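PDB 4N30: protein disulfide isomerase from Pseudomonas aeruginosa, which probably catalyses thiol-disulfide exchange in substrate proteins, as a thioredoxin-fold oxidoreductase of the DsbA subfamily. Local coordinates for residues L42-S47 / N87-H92; L186-N191 / D213-D218. One frame throughout, in Å; residues are numbered along the deposited sequence.

Interaction 1 of 2, residues L42-S47 / N87-H92; sequences LPANHS and NLVWRH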
ATOM      1  N   LEU A  42      10.589  10.116  -8.582  1.00 27.57           N
ATOM      2  CA  LEU A  42      11.513   9.062  -8.079  1.00 28.63           C
ATOM      3  C   LEU A  42      10.837   7.712  -7.863  1.00 35.41           C
ATOM      4  O   LEU A  42       9.706   7.705  -7.386  1.00 32.42           O
ATOM      5  CB  LEU A  42      12.104   9.501  -6.781  1.00 23.67           C
ATOM      6  CG  LEU A  42      13.069  10.649  -7.003  1.00 23.12           C
ATOM      7  CD1 LEU A  42      13.415  11.084  -5.592  1.00 22.65           C
ATOM      8  CD2 LEU A  42      14.287  10.265  -7.847  1.00 20.31           C
ATOM      9  N   PRO A  43      11.545   6.603  -8.160  1.00 33.75           N
ATOM     10  CA  PRO A  43      10.924   5.302  -7.929  1.00 39.09           C
ATOM     11  C   PRO A  43      10.745   4.907  -6.467  1.00 36.64           C
ATOM     12  O   PRO A  43      11.423   5.406  -5.513  1.00 38.37           O
ATOM     13  CB  PRO A  43      11.879   4.323  -8.613  1.00 38.99           C
ATOM     14  CG  PRO A  43      13.222   4.972  -8.433  1.00 37.57           C
ATOM     15  CD  PRO A  43      12.963   6.458  -8.594  1.00 36.83           C
ATOM     16  N   ALA A  44       9.767   4.013  -6.343  1.00 35.13           N
ATOM     17  CA  ALA A  44       9.387   3.394  -5.083  1.00 29.02           C
ATOM     18  C   ALA A  44      10.538   2.480  -4.608  1.00 22.89           C
ATOM     19  O   ALA A  44      11.217   1.790  -5.383  1.00 28.12           O
ATOM     20  CB  ALA A  44       8.093   2.587  -5.246  1.00 32.22           C
ATOM     21  N   ASN A  45      10.691   2.495  -3.309  1.00 21.65           N
ATOM     22  CA  ASN A  45      11.644   1.605  -2.693  1.00 21.31           C
ATOM     23  C   ASN A  45      10.950   0.922  -1.514  1.00 19.11           C
ATOM     24  O   ASN A  45      10.510  -0.218  -1.625  1.00 16.70           O
ATOM     25  CB  ASN A  45      12.930   2.332  -2.348  1.00 21.87           C
ATOM     26  CG  ASN A  45      13.932   1.444  -1.685  1.00 21.89           C
ATOM     27  OD1 ASN A  45      13.644   0.339  -1.273  1.00 21.35           O
ATOM     28  ND2 ASN A  45      15.183   1.902  -1.633  1.00 19.83           N
ATOM     29  N   HIS A  46      10.811   1.624  -0.382  1.00 15.38           N
ATOM     30  CA  HIS A  46      10.280   0.968   0.788  1.00 14.33           C
ATOM     31  C   HIS A  46       8.801   0.547   0.588  1.00 13.15           C
ATOM     32  O   HIS A  46       8.431  -0.420   1.199  1.00 13.42           O
ATOM     33  CB  HIS A  46      10.377   1.823   2.061  1.00 14.05           C
ATOM     34  CG  HIS A  46       9.716   3.149   1.996  1.00 15.13           C
ATOM     35  ND1 HIS A  46       8.462   3.425   2.500  1.00 16.51           N
ATOM     36  CD2 HIS A  46      10.189   4.377   1.471  1.00 15.78           C
ATOM     37  CE1 HIS A  46       8.187   4.763   2.325  1.00 12.51           C
ATOM     38  NE2 HIS A  46       9.250   5.341   1.692  1.00 21.83           N
ATOM     39  N   SER A  47       8.070   1.262  -0.273  1.00 14.20           N
ATOM     40  CA  SER A  47       6.668   0.901  -0.514  1.00 13.19           C
ATOM     41  C   SER A  47       6.468  -0.110  -1.630  1.00 12.22           C
ATOM     42  O   SER A  47       5.284  -0.406  -1.964  1.00 12.20           O
ATOM     43  CB  SER A  47       5.877   2.210  -0.769  1.00 16.14           C
ATOM     44  OG  SER A  47       6.372   2.851  -1.934  1.00 20.48           O
ATOM     45  N   ASN A  87       4.757  -5.976 -10.133  1.00 11.93           N
ATOM     46  CA  ASN A  87       5.115  -5.618  -8.746  1.00 12.49           C
ATOM     47  C   ASN A  87       3.953  -4.883  -8.132  1.00 12.53           C
ATOM     48  O   ASN A  87       2.887  -4.725  -8.736  1.00 12.52           O
ATOM     49  CB  ASN A  87       6.475  -4.883  -8.720  1.00 12.34           C
ATOM     50  CG  ASN A  87       6.410  -3.543  -9.358  1.00 13.35           C
ATOM     51  OD1 ASN A  87       5.401  -2.899  -9.502  1.00 13.71           O
ATOM     52  ND2 ASN A  87       7.603  -3.077  -9.759  1.00 14.71           N
ATOM     53  N   LEU A  88       4.126  -4.559  -6.859  1.00 12.06           N
ATOM     54  CA  LEU A  88       3.040  -4.008  -6.017  1.00 12.04           C
ATOM     55  C   LEU A  88       3.553  -2.799  -5.292  1.00 11.80           C
ATOM     56  O   LEU A  88       4.662  -2.862  -4.690  1.00 13.01           O
ATOM     57  CB  LEU A  88       2.623  -5.126  -4.975  1.00 13.69           C
ATOM     58  CG  LEU A  88       1.712  -4.662  -3.854  1.00 12.35           C
ATOM     59  CD1 LEU A  88       0.319  -4.260  -4.385  1.00 15.20           C
ATOM     60  CD2 LEU A  88       1.474  -5.811  -2.896  1.00 12.95           C
ATOM     61  N   VAL A  89       2.841  -1.678  -5.359  1.00 10.95           N
ATOM     62  CA  VAL A  89       3.186  -0.504  -4.582  1.00 11.18           C
ATOM     63  C   VAL A  89       2.074  -0.114  -3.694  1.00  9.75           C
ATOM     64  O   VAL A  89       0.893   0.007  -4.178  1.00 10.68           O
ATOM     65  CB  VAL A  89       3.604   0.682  -5.510  1.00 11.35           C
ATOM     66  CG1 VAL A  89       3.832   1.923  -4.675  1.00 13.01           C
ATOM     67  CG2 VAL A  89       4.869   0.292  -6.312  1.00 12.58           C
ATOM     68  N   TRP A  90       2.293  -0.034  -2.376  1.00 10.41           N
ATOM     69  CA  TRP A  90       1.241   0.369  -1.460  1.00 10.42           C
ATOM     70  C   TRP A  90       1.015   1.858  -1.635  1.00 10.87           C
ATOM     71  O   TRP A  90       2.025   2.611  -1.511  1.00 12.17           O
ATOM     72  CB  TRP A  90       1.692   0.095  -0.028  1.00 10.92           C
ATOM     73  CG  TRP A  90       0.728   0.552   1.063  1.00 10.53           C
ATOM     74  CD1 TRP A  90       0.598   1.809   1.610  1.00 11.41           C
ATOM     75  CD2 TRP A  90      -0.268  -0.259   1.738  1.00 10.41           C
ATOM     76  NE1 TRP A  90      -0.330   1.809   2.582  1.00 11.67           N
ATOM     77  CE2 TRP A  90      -0.876   0.580   2.716  1.00 11.08           C
ATOM     78  CE3 TRP A  90      -0.603  -1.622   1.657  1.00 10.67           C
ATOM     79  CZ2 TRP A  90      -1.856   0.106   3.586  1.00 11.92           C
ATOM     80  CZ3 TRP A  90      -1.555  -2.092   2.557  1.00 11.96           C
ATOM     81  CH2 TRP A  90      -2.159  -1.218   3.497  1.00 11.37           C
ATOM     82  N   ARG A  91      -0.206   2.311  -1.785  1.00  9.66           N
ATOM     83  CA  ARG A  91      -0.533   3.727  -1.786  1.00  9.59           C
ATOM     84  C   ARG A  91      -1.492   3.981  -0.661  1.00  9.84           C
ATOM     85  O   ARG A  91      -2.455   3.258  -0.425  1.00 10.75           O
ATOM     86  CB  ARG A  91      -1.185   4.101  -3.137  1.00 11.06           C
ATOM     87  CG  ARG A  91      -0.364   3.742  -4.389  1.00 12.08           C
ATOM     88  CD  ARG A  91       1.024   4.321  -4.418  1.00 16.26           C
ATOM     89  NE  ARG A  91       0.823   5.690  -4.655  1.00 20.22           N
ATOM     90  CZ  ARG A  91       0.654   6.265  -5.859  1.00 22.95           C
ATOM     91  NH1 ARG A  91       0.634   5.563  -6.988  1.00 24.58           N
ATOM     92  NH2 ARG A  91       0.437   7.579  -5.903  1.00 28.20           N
ATOM     93  N   HIS A  92      -1.343   5.086   0.060  1.00  9.97           N
ATOM     94  CA  HIS A  92      -2.176   5.366   1.229  1.00 10.60           C
ATOM     95  C   HIS A  92      -3.487   5.913   0.876  1.00 10.63           C
ATOM     96  O   HIS A  92      -3.575   7.010   0.251  1.00 11.04           O
ATOM     97  CB  HIS A  92      -1.429   6.314   2.180  1.00 10.70           C
ATOM     98  CG  HIS A  92      -0.220   5.730   2.733  1.00 10.30           C
ATOM     99  ND1 HIS A  92      -0.232   4.777   3.707  1.00 10.71           N
ATOM    100  CD2 HIS A  92       1.122   6.030   2.467  1.00 10.99           C
ATOM    101  CE1 HIS A  92       1.044   4.470   4.002  1.00 11.29           C
ATOM    102  NE2 HIS A  92       1.874   5.200   3.225  1.00 12.69           N
TER
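Ser47 folds its OG back between its own backbone N and carbonyl carbon (chi1 63°), and Val89 swings CG1 to the side of its carbonyl carbon, opposite its backbone N (chi1 175°). Together these rotations lay Ser47 OG alongside Val89 CG1 at 3.9 Å, a van der Waals meeting of a hydroxyl with a methyl group. The other branch of the valine serves a second partner: Val89 CG2 touches Ala44 CB at 4.1 Å, so the two methyl groups spread over two points of the 42-47 loop.

The polar link runs through the main chain. Trp90 N donates to Ser47 O over 3.0 Å, with an angle of 158° at the hydrogen. The same oxygen also takes a weaker CA-H...O contact from the preceding residue, Val89 CA to Ser47 O at 3.4 Å, and is thus approached by two successive residues of the strand. Trp90 adds its CB, which lies 4.1 Å from Ser47 O, but its indole leads away from the loop. There it meets Phe121 of helix 99-131 edge-to-face and also packs on Thr73 of helix 67-81, near the cysteines of a probable CxxC motif.

The bond at Ser47 falls in step with the backbone pairing of Leu88 with Tyr49, so the antiparallel register of strand 48-49 already holds at Ser47, one residue before it. Val89 in turn is bonded through its backbone to Ile58 and Glu60 of strand 56-62, on the other flank of strand 86-92. An N-terminal edge strand laid antiparallel beside strand 86-92, which itself runs parallel to strand 56-62, is the sheet arrangement of the thioredoxin fold as seen in DsbA proteins.

Interaction 2 of 2, residues L186-N191 / D213-D218; sequences LVIRDN and DWLAKD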
ATOM      1  N   LEU A 186      -7.328  -0.659  -6.948  1.00 10.29           N
ATOM      2  CA  LEU A 186      -6.067  -0.843  -7.710  1.00  9.93           C
ATOM      3  C   LEU A 186      -5.963   0.096  -8.871  1.00 10.01           C
ATOM      4  O   LEU A 186      -6.959   0.252  -9.556  1.00 11.21           O
ATOM      5  CB  LEU A 186      -5.950  -2.291  -8.181  1.00 10.17           C
ATOM      6  CG  LEU A 186      -6.226  -3.339  -7.127  1.00 10.52           C
ATOM      7  CD1 LEU A 186      -5.966  -4.747  -7.760  1.00 12.09           C
ATOM      8  CD2 LEU A 186      -5.345  -3.147  -5.877  1.00 11.84           C
ATOM      9  N   VAL A 187      -4.784   0.617  -9.075  1.00  9.95           N
ATOM     10  CA  VAL A 187      -4.461   1.280 -10.362  1.00 11.32           C
ATOM     11  C   VAL A 187      -3.304   0.438 -10.907  1.00 10.48           C
ATOM     12  O   VAL A 187      -2.216   0.501 -10.326  1.00  9.75           O
ATOM     13  CB  VAL A 187      -4.113   2.764 -10.202  1.00 11.14           C
ATOM     14  CG1 VAL A 187      -3.648   3.303 -11.594  1.00 13.90           C
ATOM     15  CG2 VAL A 187      -5.298   3.568  -9.711  1.00 12.22           C
ATOM     16  N   ILE A 188      -3.543  -0.261 -12.027  1.00 11.09           N
ATOM     17  CA  ILE A 188      -2.488  -1.118 -12.587  1.00 10.82           C
ATOM     18  C   ILE A 188      -1.896  -0.342 -13.751  1.00 11.28           C
ATOM     19  O   ILE A 188      -2.608   0.028 -14.656  1.00 11.25           O
ATOM     20  CB  ILE A 188      -3.039  -2.450 -13.061  1.00 12.23           C
ATOM     21  CG1 ILE A 188      -3.808  -3.166 -11.932  1.00 13.23           C
ATOM     22  CG2 ILE A 188      -1.876  -3.287 -13.655  1.00 13.17           C
ATOM     23  CD1 ILE A 188      -4.364  -4.541 -12.293  1.00 18.32           C
ATOM     24  N   ARG A 189      -0.591  -0.055 -13.687  1.00 11.82           N
ATOM     25  CA  ARG A 189       0.112   0.729 -14.695  1.00 13.53           C
ATOM     26  C   ARG A 189       0.998  -0.233 -15.488  1.00 13.39           C
ATOM     27  O   ARG A 189       1.756  -1.048 -14.940  1.00 13.48           O
ATOM     28  CB  ARG A 189       0.907   1.784 -14.001  1.00 15.81           C
ATOM     29  CG  ARG A 189       1.697   2.639 -15.035  1.00 18.87           C
ATOM     30  CD  ARG A 189       2.224   3.917 -14.467  1.00 24.69           C
ATOM     31  NE  ARG A 189       1.143   4.614 -13.756  1.00 32.02           N
ATOM     32  CZ  ARG A 189       0.119   5.292 -14.274  1.00 37.16           C
ATOM     33  NH1 ARG A 189      -0.026   5.455 -15.590  1.00 42.11           N
ATOM     34  NH2 ARG A 189      -0.779   5.854 -13.431  1.00 37.45           N
ATOM     35  N   ASP A 190       1.031  -0.049 -16.822  1.00 13.51           N
ATOM     36  CA  ASP A 190       2.054  -0.666 -17.669  1.00 13.04           C
ATOM     37  C   ASP A 190       3.246   0.297 -17.800  1.00 12.34           C
ATOM     38  O   ASP A 190       3.104   1.409 -18.269  1.00 13.78           O
ATOM     39  CB  ASP A 190       1.393  -0.883 -19.057  1.00 13.94           C
ATOM     40  CG  ASP A 190       2.260  -1.615 -20.018  1.00 14.18           C
ATOM     41  OD1 ASP A 190       3.528  -1.482 -19.920  1.00 16.24           O
ATOM     42  OD2 ASP A 190       1.762  -2.390 -20.819  1.00 14.14           O
ATOM     43  N   ASN A 191       4.354  -0.120 -17.160  1.00 13.34           N
ATOM     44  CA  ASN A 191       5.530   0.740 -17.075  1.00 15.08           C
ATOM     45  C   ASN A 191       6.214   0.965 -18.452  1.00 15.28           C
ATOM     46  O   ASN A 191       7.072   1.856 -18.542  1.00 20.87           O
ATOM     47  CB  ASN A 191       6.483   0.149 -16.044  1.00 15.61           C
ATOM     48  CG  ASN A 191       5.886   0.175 -14.642  1.00 15.33           C
ATOM     49  OD1 ASN A 191       5.976  -0.836 -13.950  1.00 17.31           O
ATOM     50  ND2 ASN A 191       5.372   1.316 -14.258  1.00 16.42           N
ATOM     51  N   ASP A 213      -4.485  -7.774 -19.688  1.00 10.27           N
ATOM     52  CA  ASP A 213      -4.822  -8.035 -21.072  1.00 10.77           C
ATOM     53  C   ASP A 213      -5.442  -6.788 -21.698  1.00 10.41           C
ATOM     54  O   ASP A 213      -5.146  -6.444 -22.847  1.00 10.61           O
ATOM     55  CB  ASP A 213      -5.731  -9.245 -21.117  1.00 11.42           C
ATOM     56  CG  ASP A 213      -6.200  -9.584 -22.466  1.00 12.78           C
ATOM     57  OD1 ASP A 213      -5.603 -10.428 -23.122  1.00 13.86           O
ATOM     58  OD2 ASP A 213      -7.290  -9.088 -22.874  1.00 13.51           O
ATOM     59  N   TRP A 214      -6.327  -6.114 -20.947  1.00  9.72           N
ATOM     60  CA  TRP A 214      -6.876  -4.861 -21.482  1.00 10.37           C
ATOM     61  C   TRP A 214      -5.802  -3.787 -21.729  1.00 11.51           C
ATOM     62  O   TRP A 214      -5.824  -3.094 -22.759  1.00 11.20           O
ATOM     63  CB  TRP A 214      -7.939  -4.369 -20.493  1.00 11.22           C
ATOM     64  CG  TRP A 214      -8.632  -3.095 -20.926  1.00 10.74           C
ATOM     65  CD1 TRP A 214      -9.879  -3.027 -21.581  1.00 10.67           C
ATOM     66  CD2 TRP A 214      -8.254  -1.742 -20.644  1.00 11.55           C
ATOM     67  NE1 TRP A 214     -10.249  -1.693 -21.755  1.00 11.56           N
ATOM     68  CE2 TRP A 214      -9.265  -0.890 -21.235  1.00 11.61           C
ATOM     69  CE3 TRP A 214      -7.141  -1.165 -20.023  1.00 11.27           C
ATOM     70  CZ2 TRP A 214      -9.250   0.503 -21.125  1.00 12.42           C
ATOM     71  CZ3 TRP A 214      -7.104   0.284 -19.933  1.00 11.76           C
ATOM     72  CH2 TRP A 214      -8.137   1.067 -20.469  1.00 13.45           C
ATOM     73  N   LEU A 215      -4.806  -3.733 -20.843  1.00 10.62           N
ATOM     74  CA  LEU A 215      -3.711  -2.784 -21.045  1.00 11.13           C
ATOM     75  C   LEU A 215      -2.863  -3.149 -22.280  1.00 11.19           C
ATOM     76  O   LEU A 215      -2.437  -2.225 -23.013  1.00 12.64           O
ATOM     77  CB  LEU A 215      -2.833  -2.753 -19.806  1.00 11.68           C
ATOM     78  CG  LEU A 215      -3.407  -2.107 -18.549  1.00 10.57           C
ATOM     79  CD1 LEU A 215      -2.443  -2.402 -17.384  1.00 12.10           C
ATOM     80  CD2 LEU A 215      -3.570  -0.609 -18.730  1.00 11.47           C
ATOM     81  N   ALA A 216      -2.577  -4.432 -22.465  1.00 11.31           N
ATOM     82  CA  ALA A 216      -1.384  -4.789 -23.186  1.00 13.20           C
ATOM     83  C   ALA A 216      -1.444  -6.150 -23.900  1.00 12.57           C
ATOM     84  O   ALA A 216      -0.335  -6.607 -24.333  1.00 14.67           O
ATOM     85  CB  ALA A 216      -0.205  -4.859 -22.146  1.00 15.30           C
ATOM     86  N   LYS A 217      -2.592  -6.618 -24.314  1.00 12.31           N
ATOM     87  CA  LYS A 217      -2.661  -8.028 -24.906  1.00 12.72           C
ATOM     88  C   LYS A 217      -1.787  -8.070 -26.170  1.00 14.26           C
ATOM     89  O   LYS A 217      -1.292  -9.145 -26.538  1.00 15.73           O
ATOM     90  CB  LYS A 217      -4.102  -8.398 -25.221  1.00 13.18           C
ATOM     91  CG  LYS A 217      -4.735  -7.555 -26.302  1.00 13.37           C
ATOM     92  CD  LYS A 217      -6.204  -7.900 -26.511  1.00 15.77           C
ATOM     93  CE  LYS A 217      -7.154  -7.379 -25.532  1.00 16.35           C
ATOM     94  NZ  LYS A 217      -7.151  -5.933 -25.253  1.00 20.67           N
ATOM     95  N   ASP A 218      -1.669  -6.989 -26.978  1.00 13.65           N
ATOM     96  CA  ASP A 218      -0.912  -7.030 -28.257  1.00 13.36           C
ATOM     97  C   ASP A 218       0.545  -6.666 -28.070  1.00 15.46           C
ATOM     98  O   ASP A 218       1.293  -6.618 -29.049  1.00 16.75           O
ATOM     99  CB  ASP A 218      -1.568  -6.080 -29.248  1.00 14.03           C
ATOM    100  CG  ASP A 218      -3.043  -6.457 -29.539  1.00 15.42           C
ATOM    101  OD1 ASP A 218      -3.201  -7.634 -29.950  1.00 15.64           O
ATOM    102  OD2 ASP A 218      -3.948  -5.602 -29.426  1.00 16.56           O
TER
HETATM  103  O   HOH W   1      -0.171  -0.871 -21.938  1.00 14.94           O
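Leu215, near the C-terminal end of helix 205-216, packs onto Ile188 of strand 185-190, joining the last helix of the thioredoxin fold to the central sheet. The apolar part centres on one methyl group. Leu215 CD1 lies 3.9 Å from Ile188 CG2 and 3.7 Å from Ile188 O, the two side chains crossing at a slant. Leu215 CG stands beside its backbone N, opposite the carbonyl carbon (chi1 -71°), and with chi2 extended CD1 reaches the strand. Ile188 also touches Leu208 and Ala211, earlier on the same helix. A further van der Waals contact sets Asp190 OD2 against Ala216 CB at 3.4 Å.

Among the polar interactions, the buried carboxylate of Asp190 has its charge met by Arg55, which forms a salt bridge to OD2, while OD1 accepts the backbone N of Gln192; this pairing probably favours the ionised form. Within residues 213-218, Lys217 NZ turns back to donate to Asp213 O at 3.2 Å, from well above the carbonyl plane. Strand and helix are finally bridged by a single water, which donates to Asp190 OD2 at 2.7 Å and to Leu215 O at 2.9 Å.

Overall arrangement
From the N terminus, interaction 1 closes first: the loop 42-47 meets strand 86-92 after the chain has passed through strand 48-49, strand 56-62 and helix 67-81. Helices 99-131, 151-160 and 162-177 follow before interaction 2 opens on strand 185-190, and it closes at the end of helix 205-216, after the chain has passed through strand 196-200. The two loops are therefore in series, neither nested nor crossed. Their centres lie about 17 Å apart and they do not touch, yet both reach the same sheet, in which strand 56-62 runs between strands 86-92 and 185-190. Interaction 1 joins the loop before edge strand 48-49 to strand 86-92; interaction 2 ties the C-terminal helix to the sheet.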